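PDB 2RKQ: peptidoglycan-recognition protein-SD from Drosophila melanogaster, which recognises bacterial peptidoglycan, including that of Staphylococcus aureus, and activates the Toll pathway in the innate immune response of the fly. Local coordinates for residues E124-K128 and Q129-V133; E79-S82 and P83-G87; A156-Q159 and Q160-N163. All coordinates share one frame; numbering follows the deposited sequence.

Interaction 1: residues E124-K128 and Q129-V133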
loop_
_atom_site.group_PDB
_atom_site.type_symbol
_atom_site.label_atom_id
_atom_site.label_comp_id
_atom_site.label_asym_id
_atom_site.label_seq_id
_atom_site.Cartn_x
_atom_site.Cartn_y
_atom_site.Cartn_z
ATOM N N GLU A 124 -5.401 11.209 3.949
ATOM C CA GLU A 124 -5.482 12.566 4.497
ATOM C C GLU A 124 -4.171 12.951 5.164
ATOM O O GLU A 124 -3.656 14.062 4.961
ATOM C CB GLU A 124 -6.633 12.678 5.483
ATOM C CG GLU A 124 -6.787 14.090 6.045
ATOM C CD GLU A 124 -7.751 14.167 7.201
ATOM O OE1 GLU A 124 -7.765 15.208 7.893
ATOM O OE2 GLU A 124 -8.479 13.186 7.442
ATOM N N GLN A 125 -3.635 12.027 5.952
ATOM C CA GLN A 125 -2.383 12.268 6.645
ATOM C C GLN A 125 -1.207 12.437 5.681
ATOM O O GLN A 125 -0.364 13.302 5.866
ATOM C CB GLN A 125 -2.126 11.113 7.595
ATOM C CG GLN A 125 -0.817 11.211 8.342
ATOM C CD GLN A 125 -0.815 10.300 9.536
ATOM O OE1 GLN A 125 -0.200 9.223 9.519
ATOM N NE2 GLN A 125 -1.548 10.688 10.559
ATOM N N ALA A 126 -1.165 11.604 4.655
ATOM C CA ALA A 126 -0.098 11.697 3.674
ATOM C C ALA A 126 -0.113 13.061 2.980
ATOM O O ALA A 126 0.950 13.627 2.696
ATOM C CB ALA A 126 -0.221 10.574 2.648
ATOM N N VAL A 127 -1.309 13.588 2.680
ATOM C CA VAL A 127 -1.395 14.950 2.128
ATOM C C VAL A 127 -0.881 15.985 3.130
ATOM O O VAL A 127 -0.054 16.829 2.769
ATOM C CB VAL A 127 -2.829 15.303 1.684
ATOM C CG1 VAL A 127 -2.915 16.765 1.245
ATOM C CG2 VAL A 127 -3.274 14.375 0.538
ATOM N N LYS A 128 -1.344 15.901 4.374
ATOM C CA LYS A 128 -0.918 16.886 5.379
ATOM C C LYS A 128 0.573 16.865 5.646
ATOM O O LYS A 128 1.174 17.899 5.989
ATOM C CB LYS A 128 -1.688 16.683 6.670
ATOM C CG LYS A 128 -3.065 17.250 6.566
ATOM C CD LYS A 128 -3.945 16.783 7.687
ATOM C CE LYS A 128 -5.163 17.680 7.728
ATOM N NZ LYS A 128 -6.048 17.321 8.855
ATOM N N GLN A 129 1.173 15.692 5.486
ATOM C CA GLN A 129 2.596 15.509 5.734
ATOM C C GLN A 129 3.459 15.700 4.492
ATOM O O GLN A 129 4.672 15.442 4.534
ATOM C CB GLN A 129 2.844 14.137 6.352
ATOM C CG GLN A 129 2.244 14.020 7.735
ATOM C CD GLN A 129 2.484 12.667 8.376
ATOM O OE1 GLN A 129 3.019 11.747 7.752
ATOM N NE2 GLN A 129 2.077 12.537 9.634
ATOM N N ALA A 130 2.846 16.148 3.402
ATOM C CA ALA A 130 3.549 16.415 2.133
ATOM C C ALA A 130 4.157 15.159 1.505
ATOM O O ALA A 130 5.153 15.238 0.792
ATOM C CB ALA A 130 4.638 17.489 2.317
ATOM N N GLN A 131 3.567 13.995 1.796
ATOM C CA GLN A 131 4.002 12.755 1.145
ATOM C C GLN A 131 3.250 12.581 -0.164
ATOM O O GLN A 131 3.750 11.971 -1.111
ATOM C CB GLN A 131 3.754 11.544 2.048
ATOM C CG GLN A 131 4.579 11.578 3.315
ATOM C CD GLN A 131 4.269 10.456 4.265
ATOM O OE1 GLN A 131 4.854 10.384 5.353
ATOM N NE2 GLN A 131 3.352 9.579 3.881
ATOM N N LEU A 132 2.045 13.150 -0.199
ATOM C CA LEU A 132 1.133 13.018 -1.315
ATOM C C LEU A 132 0.599 14.405 -1.642
ATOM O O LEU A 132 0.279 15.166 -0.737
ATOM C CB LEU A 132 -0.007 12.093 -0.884
ATOM C CG LEU A 132 -1.062 11.669 -1.906
ATOM C CD1 LEU A 132 -0.492 10.880 -3.095
ATOM C CD2 LEU A 132 -2.141 10.857 -1.189
ATOM N N VAL A 133 0.535 14.750 -2.926
ATOM C CA VAL A 133 0.008 16.053 -3.288
ATOM C C VAL A 133 -1.466 16.135 -2.938
ATOM O O VAL A 133 -2.158 15.106 -2.880
ATOM C CB VAL A 133 0.163 16.368 -4.791
ATOM C CG1 VAL A 133 1.620 16.287 -5.221
ATOM C CG2 VAL A 133 -0.672 15.455 -5.626
HETATM O O HOH W 1 0.915 17.511 0.377
#
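L132 and V127 each carry one branch anti to the backbone N. In L132 it is CG (chi1 -175°), and in V127 it is CG1 (chi1 174°). In V127 this leaves CG2 beside N, where it faces CD2 of L132 at 4.1 Å. A126 adds its methyl group, with CB 3.9 Å from CB of L132.

The backbone turns here in a Schellman motif that ends helix 113-128 and leads into strand 132-133. A130 has the positive phi of the motif. Q131 N gives the outer (6→1) bond to A126 O (2.8 Å), in the carbonyl plane. A130 N gives the inner (5→2) bond to V127 O (3.0 Å). L132 N also reaches A126 O (3.1 Å), from above the carbonyl plane.

V127 CA approaches L132 O at 3.3 Å in a nearly straight CA-H...O contact. A water donates to both V127 O and L132 O. Within the helix, one turn apart and at the surface, K128 NZ meets E124 OE1 on its anti side in a salt bridge.

A126 O and V127 O thus lack the i+4 bond of a regular helix, yet N-H groups of residues 130-132 and a water give each of them two donors.

Interaction 2: residues E79-S82 and P83-G87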
loop_
_atom_site.group_PDB
_atom_site.type_symbol
_atom_site.label_atom_id
_atom_site.label_comp_id
_atom_site.label_asym_id
_atom_site.label_seq_id
_atom_site.Cartn_x
_atom_site.Cartn_y
_atom_site.Cartn_z
ATOM N N GLU A 79 4.117 0.638 8.259
ATOM C CA GLU A 79 5.070 1.344 7.423
ATOM C C GLU A 79 5.911 0.395 6.568
ATOM O O GLU A 79 6.464 -0.580 7.081
ATOM C CB GLU A 79 6.019 2.126 8.315
ATOM C CG GLU A 79 7.050 2.906 7.539
ATOM C CD GLU A 79 8.019 3.635 8.447
ATOM O OE1 GLU A 79 8.268 3.172 9.589
ATOM O OE2 GLU A 79 8.534 4.671 7.984
ATOM N N GLY A 80 5.981 0.706 5.277
ATOM C CA GLY A 80 6.841 -0.011 4.331
ATOM C C GLY A 80 7.993 0.878 3.903
ATOM O O GLY A 80 8.693 1.462 4.745
ATOM N N ARG A 81 8.206 0.987 2.590
ATOM C CA ARG A 81 9.219 1.926 2.080
ATOM C C ARG A 81 8.888 3.363 2.418
ATOM O O ARG A 81 7.722 3.716 2.578
ATOM C CB ARG A 81 9.331 1.837 0.560
ATOM C CG ARG A 81 9.762 0.494 0.074
ATOM C CD ARG A 81 9.799 0.434 -1.456
ATOM N NE ARG A 81 10.097 -0.949 -1.814
ATOM C CZ ARG A 81 10.770 -1.344 -2.899
ATOM N NH1 ARG A 81 11.210 -0.471 -3.808
ATOM N NH2 ARG A 81 11.001 -2.646 -3.068
ATOM N N SER A 82 9.917 4.211 2.498
ATOM C CA SER A 82 9.712 5.637 2.632
ATOM C C SER A 82 9.019 6.190 1.393
ATOM O O SER A 82 9.298 5.727 0.288
ATOM C CB SER A 82 11.059 6.339 2.758
ATOM O OG SER A 82 10.863 7.737 2.778
ATOM N N PRO A 83 8.132 7.190 1.553
ATOM C CA PRO A 83 7.557 7.808 0.370
ATOM C C PRO A 83 8.570 8.391 -0.611
ATOM O O PRO A 83 8.219 8.583 -1.778
ATOM C CB PRO A 83 6.675 8.919 0.955
ATOM C CG PRO A 83 6.323 8.417 2.308
ATOM C CD PRO A 83 7.560 7.761 2.792
ATOM N N SER A 84 9.796 8.682 -0.162
ATOM C CA SER A 84 10.826 9.160 -1.094
ATOM C C SER A 84 11.635 8.032 -1.715
ATOM O O SER A 84 12.671 8.270 -2.345
ATOM C CB SER A 84 11.800 10.169 -0.453
ATOM O OG SER A 84 11.223 10.930 0.580
ATOM N N GLN A 85 11.185 6.797 -1.507
ATOM C CA GLN A 85 11.791 5.641 -2.166
ATOM C C GLN A 85 10.763 5.069 -3.124
ATOM O O GLN A 85 9.638 4.785 -2.726
ATOM C CB GLN A 85 12.192 4.558 -1.143
ATOM C CG GLN A 85 13.367 4.957 -0.270
ATOM C CD GLN A 85 13.660 3.951 0.833
ATOM O OE1 GLN A 85 14.833 3.646 1.119
ATOM N NE2 GLN A 85 12.624 3.478 1.504
ATOM N N ARG A 86 11.160 4.865 -4.374
ATOM C CA ARG A 86 10.268 4.257 -5.356
ATOM C C ARG A 86 9.751 2.923 -4.837
ATOM O O ARG A 86 10.488 2.169 -4.188
ATOM C CB ARG A 86 11.019 4.065 -6.675
ATOM C CG ARG A 86 10.111 3.646 -7.811
ATOM C CD ARG A 86 10.929 3.328 -9.053
ATOM N NE ARG A 86 11.475 4.542 -9.647
ATOM C CZ ARG A 86 12.559 4.608 -10.414
ATOM N NH1 ARG A 86 13.283 3.523 -10.674
ATOM N NH2 ARG A 86 12.929 5.784 -10.899
ATOM N N GLY A 87 8.472 2.652 -5.073
ATOM C CA GLY A 87 7.905 1.360 -4.722
ATOM C C GLY A 87 8.232 0.303 -5.754
ATOM O O GLY A 87 8.905 0.575 -6.753
HETATM O O HOH W 2 9.981 10.871 2.744
#
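A type I beta turn from S82 to Q85 lies early in the loop that connects strand 77-79 with strand 97-102 in the amidase-type domain. P83 and S84 fill the two middle positions.

Two direct hydrogen bonds cross the contact. Q85 N closes the turn on S82 O at 2.8 Å, coming from above the carbonyl plane. R81 makes the other with its side chain. Its chain is extended from CG to NE, so the guanidinium passes beyond the turn to the following backbone. NH1 then donates to R86 O at 2.8 Å, with an N-H...O angle of 155°. The oxygen sits at the guanidinium edge, close to its plane. The other nitrogens are held by the chain elsewhere: NE binds I65 O and NH2 binds D64 O. Three backbone carbonyls thus fix the rotation of this group.

One charged pair leads out of the contact. The side chain of R86 starts away from the turn and makes a salt bridge with D20.

A water lies near the hydroxyls of S82 and S84. S84 has a second conformer, and a bridge between the two serines is doubtful.

The remaining contacts are van der Waals ones. CB of Q85 rests 3.4 Å from S82 O, beside the bond that closes the turn. CD of R81 lies 3.9 Å from CA of G87 and 3.3 Å from R86 O, the oxygen that its own NH1 binds.

Interaction 3: residues A156-Q159 and Q160-N163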
loop_
_atom_site.group_PDB
_atom_site.type_symbol
_atom_site.label_atom_id
_atom_site.label_comp_id
_atom_site.label_asym_id
_atom_site.label_seq_id
_atom_site.Cartn_x
_atom_site.Cartn_y
_atom_site.Cartn_z
ATOM N N ALA A 156 -14.016 -1.546 -6.415
ATOM C CA ALA A 156 -15.319 -0.866 -6.527
ATOM C C ALA A 156 -15.478 0.232 -5.483
ATOM O O ALA A 156 -16.090 1.282 -5.740
ATOM C CB ALA A 156 -16.429 -1.858 -6.385
ATOM N N LEU A 157 -14.929 -0.017 -4.298
ATOM C CA LEU A 157 -14.990 0.955 -3.220
ATOM C C LEU A 157 -14.092 2.157 -3.512
ATOM O O LEU A 157 -14.535 3.313 -3.401
ATOM C CB LEU A 157 -14.613 0.309 -1.879
ATOM C CG LEU A 157 -15.576 -0.735 -1.317
ATOM C CD1 LEU A 157 -14.970 -1.321 -0.037
ATOM C CD2 LEU A 157 -16.959 -0.113 -1.047
ATOM N N ILE A 158 -12.840 1.891 -3.895
ATOM C CA ILE A 158 -11.904 3.002 -4.090
ATOM C C ILE A 158 -12.336 3.889 -5.259
ATOM O O ILE A 158 -12.078 5.086 -5.254
ATOM C CB ILE A 158 -10.413 2.558 -4.207
ATOM C CG1 ILE A 158 -10.142 1.798 -5.493
ATOM C CG2 ILE A 158 -10.010 1.736 -3.006
ATOM C CD1 ILE A 158 -9.314 2.552 -6.481
ATOM N N GLN A 159 -13.023 3.315 -6.248
ATOM C CA GLN A 159 -13.521 4.153 -7.349
ATOM C C GLN A 159 -14.474 5.223 -6.851
ATOM O O GLN A 159 -14.741 6.201 -7.557
ATOM C CB GLN A 159 -14.260 3.312 -8.381
ATOM C CG GLN A 159 -13.378 2.416 -9.216
ATOM C CD GLN A 159 -14.168 1.716 -10.280
ATOM O OE1 GLN A 159 -14.009 1.994 -11.476
ATOM N NE2 GLN A 159 -15.047 0.831 -9.865
ATOM N N GLN A 160 -15.041 5.014 -5.669
ATOM C CA GLN A 160 -15.972 5.984 -5.107
ATOM C C GLN A 160 -15.305 7.049 -4.247
ATOM O O GLN A 160 -15.962 8.021 -3.839
ATOM C CB GLN A 160 -17.050 5.310 -4.248
ATOM C CG GLN A 160 -17.772 4.174 -4.934
ATOM C CD GLN A 160 -18.675 3.359 -3.997
ATOM O OE1 GLN A 160 -19.625 2.716 -4.452
ATOM N NE2 GLN A 160 -18.378 3.370 -2.698
ATOM N N TRP A 161 -14.028 6.850 -3.934
ATOM C CA TRP A 161 -13.307 7.763 -3.069
ATOM C C TRP A 161 -12.917 9.045 -3.787
ATOM O O TRP A 161 -12.776 9.067 -5.016
ATOM C CB TRP A 161 -12.026 7.100 -2.557
ATOM C CG TRP A 161 -12.245 5.950 -1.630
ATOM C CD1 TRP A 161 -13.433 5.356 -1.297
ATOM C CD2 TRP A 161 -11.220 5.215 -0.964
ATOM N NE1 TRP A 161 -13.205 4.304 -0.429
ATOM C CE2 TRP A 161 -11.855 4.192 -0.219
ATOM C CE3 TRP A 161 -9.822 5.324 -0.919
ATOM C CZ2 TRP A 161 -11.135 3.283 0.564
ATOM C CZ3 TRP A 161 -9.103 4.418 -0.139
ATOM C CH2 TRP A 161 -9.767 3.408 0.585
ATOM N N PRO A 162 -12.701 10.121 -3.011
ATOM C CA PRO A 162 -12.227 11.358 -3.599
ATOM C C PRO A 162 -10.948 11.142 -4.395
ATOM O O PRO A 162 -10.068 10.361 -3.998
ATOM C CB PRO A 162 -11.960 12.250 -2.390
ATOM C CG PRO A 162 -12.824 11.692 -1.295
ATOM C CD PRO A 162 -12.904 10.224 -1.555
ATOM N N ASN A 163 -10.897 11.806 -5.543
ATOM C CA ASN A 163 -9.725 11.838 -6.408
ATOM C C ASN A 163 -9.476 10.571 -7.201
ATOM O O ASN A 163 -8.463 10.470 -7.882
ATOM C CB ASN A 163 -8.459 12.219 -5.642
ATOM C CG ASN A 163 -8.438 13.663 -5.255
ATOM O OD1 ASN A 163 -9.057 14.506 -5.903
ATOM N ND2 ASN A 163 -7.695 13.972 -4.206
HETATM O O HOH W 3 -16.245 3.588 -1.235
HETATM O O HOH W 4 -14.601 8.827 -6.929
#
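L157 O is gripped by two hydrogen bonds at the end of helix 152-158. Q160 N donates to it at 2.9 Å, from above the carbonyl plane. A water donates to it at 2.8 Å. The same water accepts from NE2 of Q160, so backbone and side chain of Q160 both serve this one oxygen, the second through water. CG of Q160 is anti to its carbonyl carbon (chi1 -52°), and the extended chain runs back over the last turn of the helix. Its CG lies 3.4 Å from A156 O, and its NE2 comes near CD2 of L157.

One residue further on, W161 N donates to I158 O at 2.9 Å. This bond closes a type I beta turn from I158 to W161, with Q159 and Q160 in the middle. A second water donates to both Q159 O and W161 O and bridges the outer side of the turn.

The turn brings the indole of W161 back against I158. The CA of I158 stands over one face of the ring system in a CH-pi contact. It is 3.8 Å from the centroid of the five-membered ring and 7° off the normal. CG2 of I158 lies over the six-membered part, 4.0 Å from CH2. This methyl, anti to its carbonyl carbon, is the branch that meets the indole. The backbone and one branch of I158 therefore cover one face of both rings.

W161 also packs on A119, K120 and L123 of helix 113-128 and on L138 of strand 136-140. L157 reaches L116 of the same helix. The end of helix 152-158 is thereby joined to helix 113-128 and to the edge strand 136-140, where N163 forms a backbone hydrogen bond with L138.

Overall arrangement
Interactions 1 and 3 both lie at helix ends. Interaction 1 ends its helix with a Schellman motif and leads into a short strand. In interaction 3 a type I turn follows the helix, and W161 packs on I158. Both involve helix 113-128: interaction 1 is its last turn, and interaction 3 packs on its side. Interaction 2 is a loop turn whose main side-chain bond runs from an arginine to a backbone carbonyl. Its centre is nearest that of the chain, about 10 Å against 14 and 15 Å. Interactions 1 and 3 mix buried and exposed residues, and both have water bridges. Interactions 1 and 2 touch where Q131 CD meets P83 CG at 3.5 Å. Interactions 2 and 3 lie on opposite sides of the chain's centre.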